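Local structure of halogenase PltM (Pseudomonas fluorescens, 6BZN) at residues T213-F218 against R323-S328; W257-P262 against G277-N282; F345-F350 against Q398-S403. The protein halogenates phenolic substrates, working with chloride, bromide and iodide, and probably does so as an FAD-dependent enzyme. One frame throughout, in Å; residues are numbered along the deposited sequence. Where two conformers were deposited one is given.

Contact 1 (T213-F218 against R323-S328); sequences TDTCSF and RINYRS
Thr215, on strand 215-223 of the mixed beta-sheet, is met by Ile324 and Asn325 where the chain leaves the edge strand 313-321 and runs toward Tyr326, an FAD contact in another model of this protein. Ile324 N donates to Thr215 O at 3.0 Å, and Arg323 CA adds a CA-H...O approach to the same oxygen. One residue on, a side-chain amide takes over from the backbone. Asn325 OD1 accepts Thr215 N at 2.9 Å on one in-plane lone pair and Arg323 NE, also at 2.9 Å, on the other. Its ND2 reaches Thr215 OG1 at 3.0 Å and, outside the contact, Ile346 O. With four bonds gripping the amide, chi1 of Asn325 sits at -22°, off any staggered position. Thr215 OG1 is held from a second direction by Asp347 OD2.

Arg323 sets off away from the strand, but its extended chain brings the guanidinium back, and NH2 donates edge-on to Thr213 O at 2.9 Å. Asp214 stacks over one guanidinium face, the two planes 20° apart. Its OD1 lies 3.3 Å from Arg323 NE but well above the plane, so this salt bridge rests on charge alone; the N-H of NE goes to Asn325, and OD1 takes a hydrogen bond from Asn282 ND2. Ile324 CG2 packs on Ser217 CB at 3.9 Å. The positive charge of Arg323 is thus probably balanced in part by Asp214, while NE and NH2 direct N-H groups at an amide oxygen and a backbone carbonyl.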
loop_
_atom_site.group_PDB
_atom_site.type_symbol
_atom_site.label_atom_id
_atom_site.label_comp_id
_atom_site.label_asym_id
_atom_site.label_seq_id
_atom_site.Cartn_x
_atom_site.Cartn_y
_atom_site.Cartn_z
ATOM N N THR A 213 -7.771 12.983 -5.703
ATOM C CA THR A 213 -8.385 12.286 -4.594
ATOM C C THR A 213 -8.399 13.190 -3.354
ATOM O O THR A 213 -7.358 13.721 -2.961
ATOM C CB THR A 213 -7.627 10.984 -4.282
ATOM O OG1 THR A 213 -7.439 10.238 -5.492
ATOM C CG2 THR A 213 -8.392 10.132 -3.311
ATOM N N ASP A 214 -9.579 13.332 -2.754
ATOM C CA ASP A 214 -9.800 14.109 -1.535
ATOM C C ASP A 214 -10.678 13.256 -0.629
ATOM O O ASP A 214 -11.907 13.247 -0.766
ATOM C CB ASP A 214 -10.464 15.437 -1.912
ATOM C CG ASP A 214 -10.664 16.387 -0.730
ATOM O OD1 ASP A 214 -10.369 16.059 0.440
ATOM O OD2 ASP A 214 -11.140 17.512 -1.009
ATOM N N THR A 215 -10.037 12.514 0.277
ATOM C CA THR A 215 -10.714 11.544 1.096
ATOM C C THR A 215 -10.283 11.612 2.537
ATOM O O THR A 215 -9.185 12.083 2.845
ATOM C CB THR A 215 -10.488 10.084 0.615
ATOM O OG1 THR A 215 -9.094 9.774 0.588
ATOM C CG2 THR A 215 -11.100 9.849 -0.767
ATOM N N CYS A 216 -11.175 11.127 3.399
ATOM C CA CYS A 216 -10.941 10.999 4.831
ATOM C C CYS A 216 -11.016 9.517 5.184
ATOM O O CYS A 216 -11.456 8.695 4.365
ATOM C CB CYS A 216 -11.972 11.798 5.640
ATOM S SG CYS A 216 -13.684 11.278 5.423
ATOM N N SER A 217 -10.557 9.176 6.385
ATOM C CA SER A 217 -10.542 7.803 6.847
ATOM C C SER A 217 -10.805 7.718 8.344
ATOM O O SER A 217 -10.252 8.509 9.124
ATOM C CB SER A 217 -9.188 7.160 6.510
ATOM O OG SER A 217 -9.188 5.783 6.839
ATOM N N PHE A 218 -11.652 6.758 8.722
ATOM C CA PHE A 218 -11.893 6.356 10.103
ATOM C C PHE A 218 -11.472 4.892 10.220
ATOM O O PHE A 218 -11.950 4.062 9.434
ATOM C CB PHE A 218 -13.371 6.395 10.449
ATOM C CG PHE A 218 -14.024 7.757 10.381
ATOM C CD1 PHE A 218 -14.472 8.266 9.173
ATOM C CD2 PHE A 218 -14.305 8.459 11.546
ATOM C CE1 PHE A 218 -15.131 9.482 9.107
ATOM C CE2 PHE A 218 -14.954 9.683 11.500
ATOM C CZ PHE A 218 -15.375 10.196 10.276
ATOM N N ARG A 323 -8.164 14.482 6.069
ATOM C CA ARG A 323 -7.650 14.402 4.723
ATOM C C ARG A 323 -6.353 13.617 4.628
ATOM O O ARG A 323 -5.285 14.063 5.068
ATOM C CB ARG A 323 -7.427 15.760 4.090
ATOM C CG ARG A 323 -6.912 15.532 2.680
ATOM C CD ARG A 323 -7.214 16.609 1.715
ATOM N NE ARG A 323 -7.082 16.123 0.339
ATOM C CZ ARG A 323 -7.069 16.914 -0.722
ATOM N NH1 ARG A 323 -7.179 18.228 -0.574
ATOM N NH2 ARG A 323 -6.962 16.396 -1.935
ATOM N N ILE A 324 -6.439 12.477 3.963
ATOM C CA ILE A 324 -5.333 11.537 3.939
ATOM C C ILE A 324 -4.388 11.678 2.751
ATOM O O ILE A 324 -3.339 11.029 2.727
ATOM C CB ILE A 324 -5.848 10.090 4.085
ATOM C CG1 ILE A 324 -6.609 9.632 2.847
ATOM C CG2 ILE A 324 -6.707 9.966 5.334
ATOM C CD1 ILE A 324 -7.210 8.253 2.980
ATOM N N ASN A 325 -4.709 12.555 1.804
ATOM C CA ASN A 325 -4.015 12.625 0.525
ATOM C C ASN A 325 -2.998 13.756 0.499
ATOM O O ASN A 325 -3.317 14.865 0.885
ATOM C CB ASN A 325 -4.992 12.856 -0.632
ATOM C CG ASN A 325 -6.407 12.445 -0.293
ATOM O OD1 ASN A 325 -7.190 13.259 0.217
ATOM N ND2 ASN A 325 -6.741 11.177 -0.527
ATOM N N TYR A 326 -1.811 13.470 -0.016
ATOM C CA TYR A 326 -0.781 14.497 -0.209
ATOM C C TYR A 326 0.243 13.979 -1.185
ATOM O O TYR A 326 0.331 12.768 -1.409
ATOM C CB TYR A 326 -0.140 14.891 1.119
ATOM C CG TYR A 326 0.426 13.742 1.920
ATOM C CD1 TYR A 326 1.734 13.312 1.729
ATOM C CD2 TYR A 326 -0.341 13.093 2.863
ATOM C CE1 TYR A 326 2.260 12.247 2.459
ATOM C CE2 TYR A 326 0.168 12.019 3.591
ATOM C CZ TYR A 326 1.470 11.609 3.392
ATOM O OH TYR A 326 1.959 10.550 4.119
ATOM N N ARG A 327 0.979 14.900 -1.789
ATOM C CA ARG A 327 2.093 14.573 -2.658
ATOM C C ARG A 327 3.224 15.548 -2.357
ATOM O O ARG A 327 3.069 16.444 -1.523
ATOM C CB ARG A 327 1.678 14.643 -4.128
ATOM C CG ARG A 327 1.285 16.018 -4.621
ATOM C CD ARG A 327 1.007 16.042 -6.122
ATOM N NE ARG A 327 0.849 17.445 -6.515
ATOM C CZ ARG A 327 1.806 18.243 -6.989
ATOM N NH1 ARG A 327 3.054 17.820 -7.209
ATOM N NH2 ARG A 327 1.499 19.499 -7.265
ATOM N N SER A 328 4.362 15.340 -3.010
ATOM C CA SER A 328 5.517 16.230 -2.864
ATOM C C SER A 328 6.085 16.615 -4.211
ATOM O O SER A 328 6.028 15.848 -5.172
ATOM C CB SER A 328 6.608 15.580 -2.026
ATOM O OG SER A 328 6.167 15.293 -0.710
#

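Contact 2 (W257-P262 against G277-N282)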
loop_
_atom_site.group_PDB
_atom_site.type_symbol
_atom_site.label_atom_id
_atom_site.label_comp_id
_atom_site.label_asym_id
_atom_site.label_seq_id
_atom_site.Cartn_x
_atom_site.Cartn_y
_atom_site.Cartn_z
ATOM N N TRP A 257 -16.158 3.928 0.897
ATOM C CA TRP A 257 -16.010 2.496 1.062
ATOM C C TRP A 257 -15.562 2.123 2.464
ATOM O O TRP A 257 -15.072 2.973 3.223
ATOM C CB TRP A 257 -15.048 1.942 0.014
ATOM C CG TRP A 257 -13.593 2.248 0.204
ATOM C CD1 TRP A 257 -12.945 3.432 -0.057
ATOM C CD2 TRP A 257 -12.583 1.326 0.639
ATOM N NE1 TRP A 257 -11.601 3.294 0.204
ATOM C CE2 TRP A 257 -11.352 2.011 0.624
ATOM C CE3 TRP A 257 -12.604 -0.016 1.051
ATOM C CZ2 TRP A 257 -10.151 1.398 1.020
ATOM C CZ3 TRP A 257 -11.426 -0.622 1.413
ATOM C CH2 TRP A 257 -10.209 0.085 1.406
ATOM N N LEU A 258 -15.762 0.853 2.795
ATOM C CA LEU A 258 -15.380 0.295 4.084
ATOM C C LEU A 258 -14.647 -1.032 3.871
ATOM O O LEU A 258 -15.064 -1.875 3.050
ATOM C CB LEU A 258 -16.618 0.132 4.985
ATOM C CG LEU A 258 -16.474 -0.589 6.338
ATOM C CD1 LEU A 258 -17.500 -0.103 7.361
ATOM C CD2 LEU A 258 -16.600 -2.108 6.187
ATOM N N TRP A 259 -13.568 -1.227 4.621
ATOM C CA TRP A 259 -12.815 -2.478 4.573
ATOM C C TRP A 259 -13.127 -3.379 5.753
ATOM O O TRP A 259 -13.351 -2.892 6.858
ATOM C CB TRP A 259 -11.309 -2.214 4.472
ATOM C CG TRP A 259 -10.492 -1.851 5.736
ATOM C CD1 TRP A 259 -10.251 -2.636 6.833
ATOM C CD2 TRP A 259 -9.732 -0.654 5.937
ATOM N NE1 TRP A 259 -9.397 -1.992 7.710
ATOM C CE2 TRP A 259 -9.070 -0.772 7.187
ATOM C CE3 TRP A 259 -9.546 0.517 5.183
ATOM C CZ2 TRP A 259 -8.237 0.235 7.701
ATOM C CZ3 TRP A 259 -8.722 1.530 5.708
ATOM C CH2 TRP A 259 -8.088 1.380 6.950
ATOM N N VAL A 260 -13.121 -4.689 5.482
ATOM C CA VAL A 260 -13.165 -5.733 6.485
ATOM C C VAL A 260 -11.941 -6.616 6.218
ATOM O O VAL A 260 -11.862 -7.317 5.193
ATOM C CB VAL A 260 -14.480 -6.538 6.415
ATOM C CG1 VAL A 260 -14.540 -7.578 7.523
ATOM C CG2 VAL A 260 -15.682 -5.604 6.508
ATOM N N ILE A 261 -10.976 -6.553 7.135
ATOM C CA ILE A 261 -9.675 -7.180 6.987
ATOM C C ILE A 261 -9.442 -8.017 8.242
ATOM O O ILE A 261 -8.888 -7.518 9.228
ATOM C CB ILE A 261 -8.582 -6.111 6.774
ATOM C CG1 ILE A 261 -8.770 -5.471 5.405
ATOM C CG2 ILE A 261 -7.181 -6.687 6.855
ATOM C CD1 ILE A 261 -7.814 -4.350 5.110
ATOM N N PRO A 262 -9.881 -9.289 8.222
ATOM C CA PRO A 262 -9.726 -10.116 9.428
ATOM C C PRO A 262 -8.305 -10.550 9.699
ATOM O O PRO A 262 -7.559 -10.863 8.754
ATOM C CB PRO A 262 -10.580 -11.354 9.119
ATOM C CG PRO A 262 -11.522 -10.903 8.072
ATOM C CD PRO A 262 -10.728 -9.967 7.229
ATOM N N GLY A 277 -11.951 -0.061 8.468
ATOM C CA GLY A 277 -11.705 1.331 8.098
ATOM C C GLY A 277 -12.767 1.789 7.142
ATOM O O GLY A 277 -13.109 1.048 6.225
ATOM N N PHE A 278 -13.326 2.973 7.348
ATOM C CA PHE A 278 -14.254 3.531 6.352
ATOM C C PHE A 278 -13.812 4.904 5.893
ATOM O O PHE A 278 -13.302 5.713 6.690
ATOM C CB PHE A 278 -15.737 3.473 6.777
ATOM C CG PHE A 278 -16.097 4.262 8.002
ATOM C CD1 PHE A 278 -15.902 3.729 9.281
ATOM C CD2 PHE A 278 -16.731 5.487 7.885
ATOM C CE1 PHE A 278 -16.271 4.444 10.411
ATOM C CE2 PHE A 278 -17.108 6.203 9.017
ATOM C CZ PHE A 278 -16.885 5.678 10.278
ATOM N N GLN A 279 -13.957 5.119 4.582
ATOM C CA GLN A 279 -13.414 6.277 3.900
ATOM C C GLN A 279 -14.510 6.978 3.148
ATOM O O GLN A 279 -15.350 6.312 2.534
ATOM C CB GLN A 279 -12.355 5.866 2.866
ATOM C CG GLN A 279 -11.026 5.370 3.433
ATOM C CD GLN A 279 -11.142 4.144 4.320
ATOM O OE1 GLN A 279 -10.792 4.182 5.498
ATOM N NE2 GLN A 279 -11.642 3.043 3.760
ATOM N N PHE A 280 -14.495 8.308 3.175
ATOM C CA PHE A 280 -15.405 9.108 2.354
ATOM C C PHE A 280 -14.660 9.976 1.345
ATOM O O PHE A 280 -13.635 10.562 1.645
ATOM C CB PHE A 280 -16.289 10.009 3.227
ATOM C CG PHE A 280 -17.211 9.255 4.130
ATOM C CD1 PHE A 280 -18.233 8.467 3.593
ATOM C CD2 PHE A 280 -17.088 9.343 5.509
ATOM C CE1 PHE A 280 -19.103 7.767 4.425
ATOM C CE2 PHE A 280 -17.946 8.653 6.342
ATOM C CZ PHE A 280 -18.953 7.857 5.801
ATOM N N ASN A 281 -15.223 10.041 0.146
ATOM C CA ASN A 281 -14.923 11.064 -0.822
ATOM C C ASN A 281 -15.486 12.382 -0.285
ATOM O O ASN A 281 -16.703 12.578 -0.252
ATOM C CB ASN A 281 -15.571 10.695 -2.159
ATOM C CG ASN A 281 -15.301 11.707 -3.244
ATOM O OD1 ASN A 281 -14.741 12.767 -2.998
ATOM N ND2 ASN A 281 -15.689 11.373 -4.465
ATOM N N ASN A 282 -14.597 13.287 0.125
ATOM C CA ASN A 282 -15.002 14.552 0.767
ATOM C C ASN A 282 -15.779 15.470 -0.186
ATOM O O ASN A 282 -16.529 16.339 0.263
ATOM C CB ASN A 282 -13.789 15.304 1.320
ATOM C CG ASN A 282 -13.172 14.642 2.550
ATOM O OD1 ASN A 282 -13.874 14.205 3.459
ATOM N ND2 ASN A 282 -11.848 14.628 2.609
#
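Trp259 lays its indole flat on Gly277, and this is the tightest part of the contact. Gly277 CA stands 3.4 Å from the centroid of the six-membered ring and only 8° off its normal, a CH-pi contact over the face; with no side chain on Gly277, the ring can come down directly onto the backbone. Trp259 reaches this position because CG sits between its own backbone N and carbonyl carbon (chi1 80°), which folds the indole across the neighbouring strand instead of straight out from the sheet. Ser275 OG takes the hydrogen bond of NE1.

Strands 256-262 and 273-281 form an antiparallel beta hairpin within the mixed sheet. Trp257 and Gln279 are a hydrogen-bonded pair, with Trp257 N to Gln279 O at 3.0 Å and Gln279 N to Trp257 O at 2.8 Å; Trp259 N adds a bond to Gly277 O at 2.8 Å. Gln279 bends at chi2 and carries its amide in among the two tryptophans, over one face of Trp257 and steeply inclined to that ring, yet nearly parallel to the ring plane of Trp259 (15°). Its CB packs 3.8 Å from Trp257 NE1, which bonds to Asp347 OD1. Pro348, from a loop, touches both indoles and Gln279, and the side chain of Val62, an FAD contact in another model, lies about 4 Å from that of Trp259.

The sheet face bearing Leu258 and Phe278 is much looser across the strands. These residues, a non-hydrogen-bonded pair, meet mainly through their beta carbons, with CB to CB at 3.9 Å, before the Phe278 ring leads off to stack with Phe218. Leu298 of helix 291-301 packs against both Leu258 and Phe278.

Contact 3 (F345-F350 against Q398-S403); sequences FIDPLF and QLVSCS
Val400, on helix 383-406, pushes its isopropyl group into the irregular loop 345-350, which is folded round an Asx turn at Asp347. The valine uses each of its branches. CG1 butts against Asp347 CB at 3.5 Å, the two side chains crossing at about a right angle, while CG2 comes within 3.8 Å of Leu349 O. Ile346 runs alongside in the opposite direction, so that its CG2 comes to rest 3.7 Å from Val400 CB.

Asp347 carries its carboxylate past the valine to polar partners. OD1 accepts Leu349 N at 2.9 Å through its anti lone pair, closing the turn, and also takes Trp257 NE1; OD2 is bound by Thr215 OG1 and by Tyr404 OH, from the same helix as Val400. Beyond the turn, with CG anti to the backbone N (chi1 -176°), the Leu349 side chain extends toward the helix, where CD2 meets Ser403 CB at 3.5 Å.

Phe350, just before Ser351, which contacts FAD in another model of this protein, presents its CD2-CE2 side to the helix. Leu399 meets the ring obliquely, its CD2 3.7 Å from Phe350 CD2, whereas Ser403 OG sits in the ring plane, at the edge, 3.3 Å from CE2. Trp420 of helix 410-441 stacks on the same ring and also touches Leu399. Replacing Phe350 with an alanine would remove the whole ring and is likely to open a gap beside Leu399 and Ser403, leaving Trp420 without its stacking partner.

Ser403 OG is itself well fixed. It takes a hydrogen bond from Trp416 NE1 and donates at 2.7 Å to Leu399 O, which Ser403 N reaches from the opposite face of the carbonyl plane.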
loop_
_atom_site.group_PDB
_atom_site.type_symbol
_atom_site.label_atom_id
_atom_site.label_comp_id
_atom_site.label_asym_id
_atom_site.label_seq_id
_atom_site.Cartn_x
_atom_site.Cartn_y
_atom_site.Cartn_z
ATOM N N PHE A 345 0.820 10.153 -0.212
ATOM C CA PHE A 345 -0.135 9.081 0.056
ATOM C C PHE A 345 -1.462 9.416 -0.583
ATOM O O PHE A 345 -1.844 10.567 -0.607
ATOM C CB PHE A 345 -0.340 8.889 1.552
ATOM C CG PHE A 345 -1.165 7.675 1.883
ATOM C CD1 PHE A 345 -0.601 6.413 1.800
ATOM C CD2 PHE A 345 -2.491 7.792 2.261
ATOM C CE1 PHE A 345 -1.348 5.278 2.099
ATOM C CE2 PHE A 345 -3.243 6.669 2.574
ATOM C CZ PHE A 345 -2.663 5.406 2.496
ATOM N N ILE A 346 -2.174 8.405 -1.084
ATOM C CA ILE A 346 -3.449 8.645 -1.754
ATOM C C ILE A 346 -4.612 8.060 -0.969
ATOM O O ILE A 346 -5.492 8.797 -0.530
ATOM C CB ILE A 346 -3.415 8.118 -3.204
ATOM C CG1 ILE A 346 -2.308 8.826 -4.017
ATOM C CG2 ILE A 346 -4.768 8.295 -3.872
ATOM C CD1 ILE A 346 -2.410 10.343 -4.124
ATOM N N ASP A 347 -4.634 6.747 -0.788
ATOM C CA ASP A 347 -5.782 6.107 -0.149
ATOM C C ASP A 347 -5.429 4.668 0.201
ATOM O O ASP A 347 -4.563 4.087 -0.429
ATOM C CB ASP A 347 -6.985 6.144 -1.117
ATOM C CG ASP A 347 -8.339 5.945 -0.431
ATOM O OD1 ASP A 347 -8.726 4.768 -0.260
ATOM O OD2 ASP A 347 -9.043 6.956 -0.110
ATOM N N PRO A 348 -6.093 4.092 1.213
ATOM C CA PRO A 348 -5.910 2.658 1.440
ATOM C C PRO A 348 -6.378 1.763 0.286
ATOM O O PRO A 348 -5.946 0.600 0.202
ATOM C CB PRO A 348 -6.744 2.380 2.688
ATOM C CG PRO A 348 -7.654 3.568 2.835
ATOM C CD PRO A 348 -6.869 4.720 2.298
ATOM N N LEU A 349 -7.238 2.288 -0.585
ATOM C CA LEU A 349 -7.851 1.500 -1.651
ATOM C C LEU A 349 -6.819 0.917 -2.596
ATOM O O LEU A 349 -6.059 1.645 -3.227
ATOM C CB LEU A 349 -8.844 2.340 -2.455
ATOM C CG LEU A 349 -9.610 1.562 -3.530
ATOM C CD1 LEU A 349 -10.578 0.586 -2.887
ATOM C CD2 LEU A 349 -10.334 2.491 -4.489
ATOM N N PHE A 350 -6.820 -0.406 -2.694
ATOM C CA PHE A 350 -5.854 -1.196 -3.483
ATOM C C PHE A 350 -4.486 -1.351 -2.847
ATOM O O PHE A 350 -3.614 -1.985 -3.445
ATOM C CB PHE A 350 -5.697 -0.707 -4.935
ATOM C CG PHE A 350 -6.950 -0.788 -5.743
ATOM C CD1 PHE A 350 -7.565 -2.012 -5.950
ATOM C CD2 PHE A 350 -7.500 0.335 -6.314
ATOM C CE1 PHE A 350 -8.718 -2.124 -6.701
ATOM C CE2 PHE A 350 -8.655 0.237 -7.070
ATOM C CZ PHE A 350 -9.265 -0.992 -7.266
ATOM N N GLN A 398 -4.596 8.755 -9.874
ATOM C CA GLN A 398 -5.533 8.479 -10.975
ATOM C C GLN A 398 -6.300 7.187 -10.717
ATOM O O GLN A 398 -7.537 7.167 -10.805
ATOM C CB GLN A 398 -4.829 8.433 -12.335
ATOM C CG GLN A 398 -4.480 9.801 -12.921
ATOM C CD GLN A 398 -5.705 10.643 -13.275
ATOM O OE1 GLN A 398 -6.575 10.216 -14.042
ATOM N NE2 GLN A 398 -5.785 11.846 -12.707
ATOM N N LEU A 399 -5.584 6.129 -10.337
ATOM C CA LEU A 399 -6.247 4.859 -10.046
ATOM C C LEU A 399 -7.375 5.019 -9.032
ATOM O O LEU A 399 -8.498 4.551 -9.264
ATOM C CB LEU A 399 -5.241 3.823 -9.552
ATOM C CG LEU A 399 -5.800 2.511 -8.993
ATOM C CD1 LEU A 399 -6.481 1.700 -10.091
ATOM C CD2 LEU A 399 -4.716 1.705 -8.309
ATOM N N VAL A 400 -7.083 5.706 -7.936
ATOM C CA VAL A 400 -7.998 5.775 -6.819
ATOM C C VAL A 400 -9.133 6.751 -7.116
ATOM O O VAL A 400 -10.286 6.419 -6.884
ATOM C CB VAL A 400 -7.277 6.121 -5.493
ATOM C CG1 VAL A 400 -8.276 6.485 -4.405
ATOM C CG2 VAL A 400 -6.423 4.946 -5.048
ATOM N N SER A 401 -8.821 7.936 -7.628
ATOM C CA SER A 401 -9.866 8.905 -7.953
ATOM C C SER A 401 -10.864 8.316 -8.955
ATOM O O SER A 401 -12.078 8.423 -8.772
ATOM C CB SER A 401 -9.286 10.225 -8.470
ATOM O OG SER A 401 -8.540 10.053 -9.666
ATOM N N CYS A 402 -10.363 7.666 -9.999
ATOM C CA CYS A 402 -11.259 7.028 -10.981
ATOM C C CYS A 402 -12.072 5.880 -10.355
ATOM O O CYS A 402 -13.230 5.680 -10.720
ATOM C CB CYS A 402 -10.475 6.565 -12.207
ATOM S SG CYS A 402 -9.787 7.955 -13.150
ATOM N N SER A 403 -11.485 5.151 -9.404
ATOM C CA SER A 403 -12.199 4.102 -8.696
ATOM C C SER A 403 -13.360 4.647 -7.865
ATOM O O SER A 403 -14.449 4.089 -7.885
ATOM C CB SER A 403 -11.252 3.315 -7.791
ATOM O OG SER A 403 -10.277 2.637 -8.552
#

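The three contacts form one buried cluster, their centres 10 to 13 Å apart. In sequence, contact 2 falls between the two segments of contact 1, and contact 3 follows both. Contacts 1 and 2 share the mixed sheet, where strands 215-223 and 273-281 are neighbours and Phe278 N probably bonds to Phe218 O at 2.7 Å. Contact 3 faces them with loop 345-350 and ties the sheet to helix 383-406. Asp347 of that loop probably accepts Trp257 NE1 at OD1 and bonds to Thr215 OG1 through OD2, so one carboxylate serves both sheet contacts. With Tyr326, Val62 and Ser351 in or near it, the cluster joins sheet and helix close to residues contacting FAD in another model.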